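Long-range contacts in peptide ABC transporter, peptide-binding protein (Thermus thermophilus, PDB 2D5W), which binds oligopeptides, here holding a pentapeptide, and probably hands them to an ABC transporter for uptake across the membrane: residues 253-258 and 413-418; 257-262 and 273-278. One frame throughout, in Å; residues are numbered along the deposited sequence.

Contact 1 of 2, residues 253-258 and 413-418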
ATOM      1  N   GLN A 253      17.349   4.716   6.485  1.00  9.04           N
ATOM      2  CA  GLN A 253      16.709   3.472   6.910  1.00 10.08           C
ATOM      3  C   GLN A 253      16.448   3.289   8.397  1.00  9.21           C
ATOM      4  O   GLN A 253      15.402   2.760   8.786  1.00  9.61           O
ATOM      5  CB  GLN A 253      17.513   2.275   6.399  1.00 11.25           C
ATOM      6  CG  GLN A 253      16.766   0.954   6.498  1.00 14.75           C
ATOM      7  CD  GLN A 253      17.629  -0.237   6.143  1.00 15.54           C
ATOM      8  OE1 GLN A 253      18.545  -0.138   5.325  1.00 18.09           O
ATOM      9  NE2 GLN A 253      17.330  -1.380   6.745  1.00 16.94           N
ATOM     10  N   ASN A 254      17.400   3.685   9.231  1.00  8.76           N
ATOM     11  CA  ASN A 254      17.205   3.551  10.664  1.00  8.63           C
ATOM     12  C   ASN A 254      16.333   4.721  11.098  1.00  7.38           C
ATOM     13  O   ASN A 254      16.716   5.881  10.937  1.00  8.33           O
ATOM     14  CB  ASN A 254      18.545   3.568  11.395  1.00  9.64           C
ATOM     15  CG  ASN A 254      18.381   3.423  12.890  1.00 11.05           C
ATOM     16  OD1 ASN A 254      17.924   4.343  13.564  1.00 10.61           O
ATOM     17  ND2 ASN A 254      18.734   2.255  13.417  1.00 13.78           N
ATOM     18  N   THR A 255      15.160   4.424  11.645  1.00  8.29           N
ATOM     19  CA  THR A 255      14.246   5.490  12.032  1.00  8.04           C
ATOM     20  C   THR A 255      14.775   6.422  13.115  1.00  8.47           C
ATOM     21  O   THR A 255      14.382   7.587  13.160  1.00  8.83           O
ATOM     22  CB  THR A 255      12.861   4.940  12.439  1.00  7.61           C
ATOM     23  OG1 THR A 255      13.013   3.973  13.482  1.00  8.78           O
ATOM     24  CG2 THR A 255      12.171   4.297  11.240  1.00 10.12           C
ATOM     25  N   ASN A 256      15.658   5.938  13.987  1.00  8.27           N
ATOM     26  CA  ASN A 256      16.223   6.821  15.003  1.00  8.40           C
ATOM     27  C   ASN A 256      17.181   7.792  14.315  1.00  8.21           C
ATOM     28  O   ASN A 256      17.224   8.976  14.652  1.00  9.04           O
ATOM     29  CB  ASN A 256      16.959   6.030  16.092  1.00  9.77           C
ATOM     30  CG  ASN A 256      17.665   6.935  17.085  1.00  9.81           C
ATOM     31  OD1 ASN A 256      18.872   7.150  17.000  1.00 10.79           O
ATOM     32  ND2 ASN A 256      16.904   7.490  18.018  1.00 11.61           N
ATOM     33  N   SER A 257      17.950   7.300  13.351  1.00  8.88           N
ATOM     34  CA  SER A 257      18.862   8.170  12.622  1.00  9.17           C
ATOM     35  C   SER A 257      18.047   9.196  11.830  1.00  8.31           C
ATOM     36  O   SER A 257      18.455  10.349  11.693  1.00  8.91           O
ATOM     37  CB  SER A 257      19.750   7.349  11.687  1.00  9.29           C
ATOM     38  OG  SER A 257      20.584   6.482  12.440  1.00 11.91           O
ATOM     39  N   LEU A 258      16.891   8.788  11.311  1.00  8.52           N
ATOM     40  CA  LEU A 258      16.049   9.723  10.571  1.00  7.83           C
ATOM     41  C   LEU A 258      15.526  10.776  11.546  1.00  7.96           C
ATOM     42  O   LEU A 258      15.487  11.961  11.226  1.00  8.82           O
ATOM     43  CB  LEU A 258      14.884   8.997   9.894  1.00  8.79           C
ATOM     44  CG  LEU A 258      13.885   9.892   9.146  1.00  8.20           C
ATOM     45  CD1 LEU A 258      14.585  10.724   8.081  1.00  9.36           C
ATOM     46  CD2 LEU A 258      12.815   9.018   8.519  1.00  9.29           C
ATOM     47  N   ALA A 413      13.987  -4.040   8.605  1.00  8.96           N
ATOM     48  CA  ALA A 413      15.181  -3.701   9.370  1.00  8.75           C
ATOM     49  C   ALA A 413      15.314  -2.185   9.450  1.00  9.30           C
ATOM     50  O   ALA A 413      15.005  -1.476   8.492  1.00 10.54           O
ATOM     51  CB  ALA A 413      16.419  -4.299   8.703  1.00 10.15           C
ATOM     52  N   GLY A 414      15.758  -1.693  10.601  1.00  9.05           N
ATOM     53  CA  GLY A 414      15.935  -0.262  10.772  1.00  9.27           C
ATOM     54  C   GLY A 414      14.755   0.444  11.408  1.00  8.27           C
ATOM     55  O   GLY A 414      14.907   1.542  11.945  1.00  8.80           O
ATOM     56  N   ASN A 415      13.572  -0.154  11.324  1.00  9.08           N
ATOM     57  CA  ASN A 415      12.393   0.450  11.924  1.00  8.68           C
ATOM     58  C   ASN A 415      12.472   0.060  13.393  1.00  8.63           C
ATOM     59  O   ASN A 415      12.083  -1.041  13.792  1.00  9.59           O
ATOM     60  CB  ASN A 415      11.125  -0.091  11.270  1.00  9.29           C
ATOM     61  CG  ASN A 415       9.896   0.676  11.683  1.00  8.57           C
ATOM     62  OD1 ASN A 415       9.397   0.515  12.795  1.00 10.11           O
ATOM     63  ND2 ASN A 415       9.408   1.535  10.793  1.00 11.03           N
ATOM     64  N   VAL A 416      12.987   0.981  14.198  1.00  8.44           N
ATOM     65  CA  VAL A 416      13.216   0.714  15.604  1.00  8.05           C
ATOM     66  C   VAL A 416      12.025   0.252  16.427  1.00  8.18           C
ATOM     67  O   VAL A 416      12.163  -0.676  17.225  1.00  8.84           O
ATOM     68  CB  VAL A 416      13.899   1.926  16.277  1.00  9.02           C
ATOM     69  CG1 VAL A 416      14.150   1.640  17.753  1.00 11.12           C
ATOM     70  CG2 VAL A 416      15.220   2.218  15.572  1.00  9.87           C
ATOM     71  N   VAL A 417      10.854   0.849  16.238  1.00  8.56           N
ATOM     72  CA  VAL A 417       9.722   0.410  17.041  1.00  8.93           C
ATOM     73  C   VAL A 417       9.363  -1.047  16.725  1.00  8.35           C
ATOM     74  O   VAL A 417       8.934  -1.790  17.610  1.00  9.21           O
ATOM     75  CB  VAL A 417       8.490   1.347  16.872  1.00  9.65           C
ATOM     76  CG1 VAL A 417       7.762   1.063  15.571  1.00 11.93           C
ATOM     77  CG2 VAL A 417       7.564   1.193  18.074  1.00 11.67           C
ATOM     78  N   ARG A 418       9.553  -1.470  15.477  1.00  8.46           N
ATOM     79  CA  ARG A 418       9.277  -2.855  15.109  1.00  8.41           C
ATOM     80  C   ARG A 418      10.345  -3.791  15.673  1.00  8.77           C
ATOM     81  O   ARG A 418      10.043  -4.917  16.072  1.00  8.68           O
ATOM     82  CB  ARG A 418       9.197  -2.994  13.589  1.00  8.14           C
ATOM     83  CG  ARG A 418       7.879  -2.509  13.029  1.00  8.26           C
ATOM     84  CD  ARG A 418       7.891  -2.464  11.523  1.00  7.75           C
ATOM     85  NE  ARG A 418       6.574  -2.127  11.002  1.00  8.49           N
ATOM     86  CZ  ARG A 418       6.335  -1.774   9.744  1.00  7.26           C
ATOM     87  NH1 ARG A 418       7.331  -1.709   8.868  1.00  8.55           N
ATOM     88  NH2 ARG A 418       5.098  -1.484   9.368  1.00  8.20           N
TER
HETATM   89  O   HOH W   1      13.384   1.082   7.810  1.00 16.01           O
HETATM   90  O   HOH W   2      10.886   3.669  15.222  1.00 12.24           O

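Contact 2 of 2, residues 257-262 and 273-278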
ATOM      1  N   SER A 257      17.950   7.300  13.351  1.00  8.88           N
ATOM      2  CA  SER A 257      18.862   8.170  12.622  1.00  9.17           C
ATOM      3  C   SER A 257      18.047   9.196  11.830  1.00  8.31           C
ATOM      4  O   SER A 257      18.455  10.349  11.693  1.00  8.91           O
ATOM      5  CB  SER A 257      19.750   7.349  11.687  1.00  9.29           C
ATOM      6  OG  SER A 257      20.584   6.482  12.440  1.00 11.91           O
ATOM      7  N   LEU A 258      16.891   8.788  11.311  1.00  8.52           N
ATOM      8  CA  LEU A 258      16.049   9.723  10.571  1.00  7.83           C
ATOM      9  C   LEU A 258      15.526  10.776  11.546  1.00  7.96           C
ATOM     10  O   LEU A 258      15.487  11.961  11.226  1.00  8.82           O
ATOM     11  CB  LEU A 258      14.884   8.997   9.894  1.00  8.79           C
ATOM     12  CG  LEU A 258      13.885   9.892   9.146  1.00  8.20           C
ATOM     13  CD1 LEU A 258      14.585  10.724   8.081  1.00  9.36           C
ATOM     14  CD2 LEU A 258      12.815   9.018   8.519  1.00  9.29           C
ATOM     15  N   LEU A 259      15.130  10.343  12.741  1.00  8.36           N
ATOM     16  CA  LEU A 259      14.640  11.266  13.759  1.00  8.88           C
ATOM     17  C   LEU A 259      15.701  12.330  14.058  1.00  9.03           C
ATOM     18  O   LEU A 259      15.396  13.525  14.139  1.00  9.62           O
ATOM     19  CB  LEU A 259      14.294  10.505  15.044  1.00  9.36           C
ATOM     20  CG  LEU A 259      13.875  11.361  16.247  1.00 10.23           C
ATOM     21  CD1 LEU A 259      12.632  12.165  15.904  1.00 12.09           C
ATOM     22  CD2 LEU A 259      13.615  10.467  17.447  1.00 12.28           C
ATOM     23  N   VAL A 260      16.948  11.897  14.216  1.00  8.84           N
ATOM     24  CA  VAL A 260      18.034  12.829  14.494  1.00  9.56           C
ATOM     25  C   VAL A 260      18.172  13.836  13.351  1.00  9.48           C
ATOM     26  O   VAL A 260      18.322  15.035  13.585  1.00  9.15           O
ATOM     27  CB  VAL A 260      19.375  12.074  14.698  1.00 10.13           C
ATOM     28  CG1 VAL A 260      20.534  13.059  14.782  1.00 11.02           C
ATOM     29  CG2 VAL A 260      19.309  11.238  15.974  1.00 12.56           C
ATOM     30  N   ALA A 261      18.107  13.355  12.112  1.00  9.04           N
ATOM     31  CA  ALA A 261      18.220  14.248  10.961  1.00  8.40           C
ATOM     32  C   ALA A 261      17.061  15.251  10.936  1.00  8.16           C
ATOM     33  O   ALA A 261      17.254  16.437  10.658  1.00  9.50           O
ATOM     34  CB  ALA A 261      18.249  13.434   9.668  1.00  9.76           C
ATOM     35  N   VAL A 262      15.857  14.781  11.238  1.00  8.96           N
ATOM     36  CA  VAL A 262      14.691  15.660  11.246  1.00  9.24           C
ATOM     37  C   VAL A 262      14.832  16.736  12.325  1.00  9.49           C
ATOM     38  O   VAL A 262      14.532  17.908  12.087  1.00  9.98           O
ATOM     39  CB  VAL A 262      13.391  14.847  11.460  1.00  8.95           C
ATOM     40  CG1 VAL A 262      12.213  15.784  11.706  1.00 10.08           C
ATOM     41  CG2 VAL A 262      13.117  13.985  10.230  1.00 10.25           C
ATOM     42  N   VAL A 273       5.988   7.683   5.146  1.00  7.83           N
ATOM     43  CA  VAL A 273       6.822   6.535   5.505  1.00  8.03           C
ATOM     44  C   VAL A 273       8.127   7.105   6.056  1.00  6.79           C
ATOM     45  O   VAL A 273       9.138   7.211   5.354  1.00  8.30           O
ATOM     46  CB  VAL A 273       7.112   5.629   4.286  1.00  8.74           C
ATOM     47  CG1 VAL A 273       7.861   4.384   4.735  1.00  9.39           C
ATOM     48  CG2 VAL A 273       5.809   5.241   3.604  1.00  9.93           C
ATOM     49  N   SER A 274       8.093   7.477   7.329  1.00  8.15           N
ATOM     50  CA  SER A 274       9.249   8.084   7.966  1.00  7.81           C
ATOM     51  C   SER A 274       9.383   7.687   9.430  1.00  9.37           C
ATOM     52  O   SER A 274       9.874   6.602   9.733  1.00 10.37           O
ATOM     53  CB  SER A 274       9.170   9.613   7.822  1.00  8.83           C
ATOM     54  OG  SER A 274       7.942  10.125   8.313  1.00  8.63           O
ATOM     55  N   LEU A 275       8.942   8.565  10.324  1.00  8.29           N
ATOM     56  CA  LEU A 275       9.017   8.336  11.762  1.00  9.26           C
ATOM     57  C   LEU A 275       7.803   7.586  12.277  1.00  9.34           C
ATOM     58  O   LEU A 275       6.720   7.664  11.700  1.00 10.04           O
ATOM     59  CB  LEU A 275       9.113   9.675  12.495  1.00 10.65           C
ATOM     60  CG  LEU A 275      10.218  10.632  12.047  1.00 10.25           C
ATOM     61  CD1 LEU A 275      10.095  11.948  12.810  1.00 11.91           C
ATOM     62  CD2 LEU A 275      11.578   9.993  12.283  1.00 10.96           C
ATOM     63  N   THR A 276       7.982   6.864  13.376  1.00  9.15           N
ATOM     64  CA  THR A 276       6.868   6.138  13.957  1.00 10.24           C
ATOM     65  C   THR A 276       6.196   7.015  15.017  1.00  9.71           C
ATOM     66  O   THR A 276       6.753   8.029  15.443  1.00  9.24           O
ATOM     67  CB  THR A 276       7.327   4.777  14.529  1.00  9.87           C
ATOM     68  OG1 THR A 276       8.414   4.964  15.440  1.00 10.43           O
ATOM     69  CG2 THR A 276       7.793   3.872  13.393  1.00 11.62           C
ATOM     70  N   PHE A 277       4.992   6.633  15.418  1.00 10.31           N
ATOM     71  CA  PHE A 277       4.192   7.397  16.375  1.00  9.79           C
ATOM     72  C   PHE A 277       4.941   7.847  17.628  1.00  9.92           C
ATOM     73  O   PHE A 277       4.882   9.019  18.016  1.00 10.12           O
ATOM     74  CB  PHE A 277       2.970   6.567  16.769  1.00 10.13           C
ATOM     75  CG  PHE A 277       1.901   7.343  17.484  1.00 10.04           C
ATOM     76  CD1 PHE A 277       0.902   8.000  16.772  1.00 11.33           C
ATOM     77  CD2 PHE A 277       1.877   7.397  18.872  1.00 11.16           C
ATOM     78  CE1 PHE A 277      -0.107   8.698  17.435  1.00 11.95           C
ATOM     79  CE2 PHE A 277       0.871   8.091  19.544  1.00 11.24           C
ATOM     80  CZ  PHE A 277      -0.122   8.741  18.823  1.00 12.09           C
ATOM     81  N   ASP A 278       5.635   6.910  18.263  1.00  9.67           N
ATOM     82  CA  ASP A 278       6.397   7.192  19.472  1.00 10.50           C
ATOM     83  C   ASP A 278       7.470   8.251  19.236  1.00 10.24           C
ATOM     84  O   ASP A 278       7.730   9.091  20.098  1.00 10.34           O
ATOM     85  CB  ASP A 278       7.045   5.904  19.992  1.00  9.72           C
ATOM     86  CG  ASP A 278       7.878   5.195  18.934  1.00 10.63           C
ATOM     87  OD1 ASP A 278       9.079   4.954  19.182  1.00 11.57           O
ATOM     88  OD2 ASP A 278       7.332   4.874  17.857  1.00 11.35           O
TER

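Contact 1 of 2, residues 253-258 and 413-418
Thr255 faces the turn at Gly414-Val416 with both a donor and an acceptor. Its backbone N donates to Gly414 O (2.9 Å, N-H...O 164°), and its hydroxyl OG1 accepts from Val416 N at 3.1 Å. OG1 stands between the backbone N and the carbonyl carbon (chi1 56°), a rotation that presents it to the first N-H of helix 416-431 and leaves CG2 3.9 Å from Asn415 ND2, the two side chains crossing obliquely. A water next to OG1 accepts from Val417 N, so the Thr255 hydroxyl meets the start of this helix directly and through solvent.

The Gln253 chain is extended, and NE2 donates almost straight to Ala413 O (2.9 Å, 173°). That oxygen lies in the glutamine amide plane, whereas NE2 stands well above the carbonyl plane of Ala413, away from a lone pair. Gly414, whose own O takes the Thr255 N-H and whose preceding carbonyl takes Gln253 NE2, has a positive phi, and a CB there would run into Gln253 O.

Asn254 CA-H points at Gly414 O, with CA 3.3 Å from the oxygen. The side chain of Asn254 instead turns to its own helix as N-cap: OD1 accepts from Ser257 N at 3.0 Å and weakly from Asn256 N, while Val416 CG2 lies 4.0 Å from OD1. A leucine in place of Asn254 would probably leave Ser257 N without its capping acceptor and loosen the first turn of helix 255-264. Asn415 caps helix 416-431 in turn, with a weak bond from Arg418 N to its OD1.

Two capped helix starts thus meet through directional polar bonds, with few apolar contacts, which suggests that their mutual placement owes more to hydrogen-bond geometry than to apolar burial.

Contact 2 of 2, residues 257-262 and 273-278
Leu275 leans on helix 255-264 at Leu258, Leu259 and Val262. The helix belongs to a beta-alpha-beta crossover, since it links strand 246-251 to strand 269-270 in one mixed sheet, where both run parallel to strand 7-12 between them. Residues 273-278 follow the second of these strands, and Ser274 and Leu275 pass beside the helix.

The interaction across the pair is wholly apolar, with no hydrogen bond between the segments. Leu275 CG lies beside its backbone N (chi1 -53°), a torsion that sends both methyls to the helix. CD1 meets Leu259 CD1 at 4.0 Å, the two leucine side chains crossing at about a right angle, and comes more loosely to Val262 CG2 at 4.5 Å. The Leu258 side chain lies aslant Leu275, with CG 3.9 Å from Leu275 CD2. Farther along, Leu258 CD2 covers the backbone at Ser274, 3.7 Å from its CA. All five touching residues are buried, and Val555 packs against both Val262 and Leu275, so strand 544-557 of another sheet adds a residue to this small core.

The polar bonds here stay within the loop or go to neighbours. Ser274 OG bonds to Ser271 O, and Ser274 O accepts a bond from Ser13 OG. Thr276 OG1 donates to Asp278 OD2 at 2.6 Å, on the syn side and 30° out of the carboxylate plane, and Thr276 N bonds to Gln279 OE1.

The helix backbone itself is also touched: Leu275 CD2 rests against Leu259, 3.6 Å from its N and equally far from its CA.

Contacts 1 and 2 both use helix 255-264, share Ser257 and Leu258, and have centres about 7 Å apart. Contact 1 takes the helix start and contact 2 the following turns, and their outer segments also meet each other: Val417 CG1 lies 3.6 Å from Thr276 CG2. Thr255 CG2 packs at the same distance, 3.6 Å, from Ser274 O. Each outer segment also carries one residue that reaches the bound peptide although it takes no part across its contact: Arg418 NH2 forms a salt bridge with the backbone of the peptide, and Val273 packs on a basic side chain of it. The two contacts hold two segments that each reach the peptide against one helix.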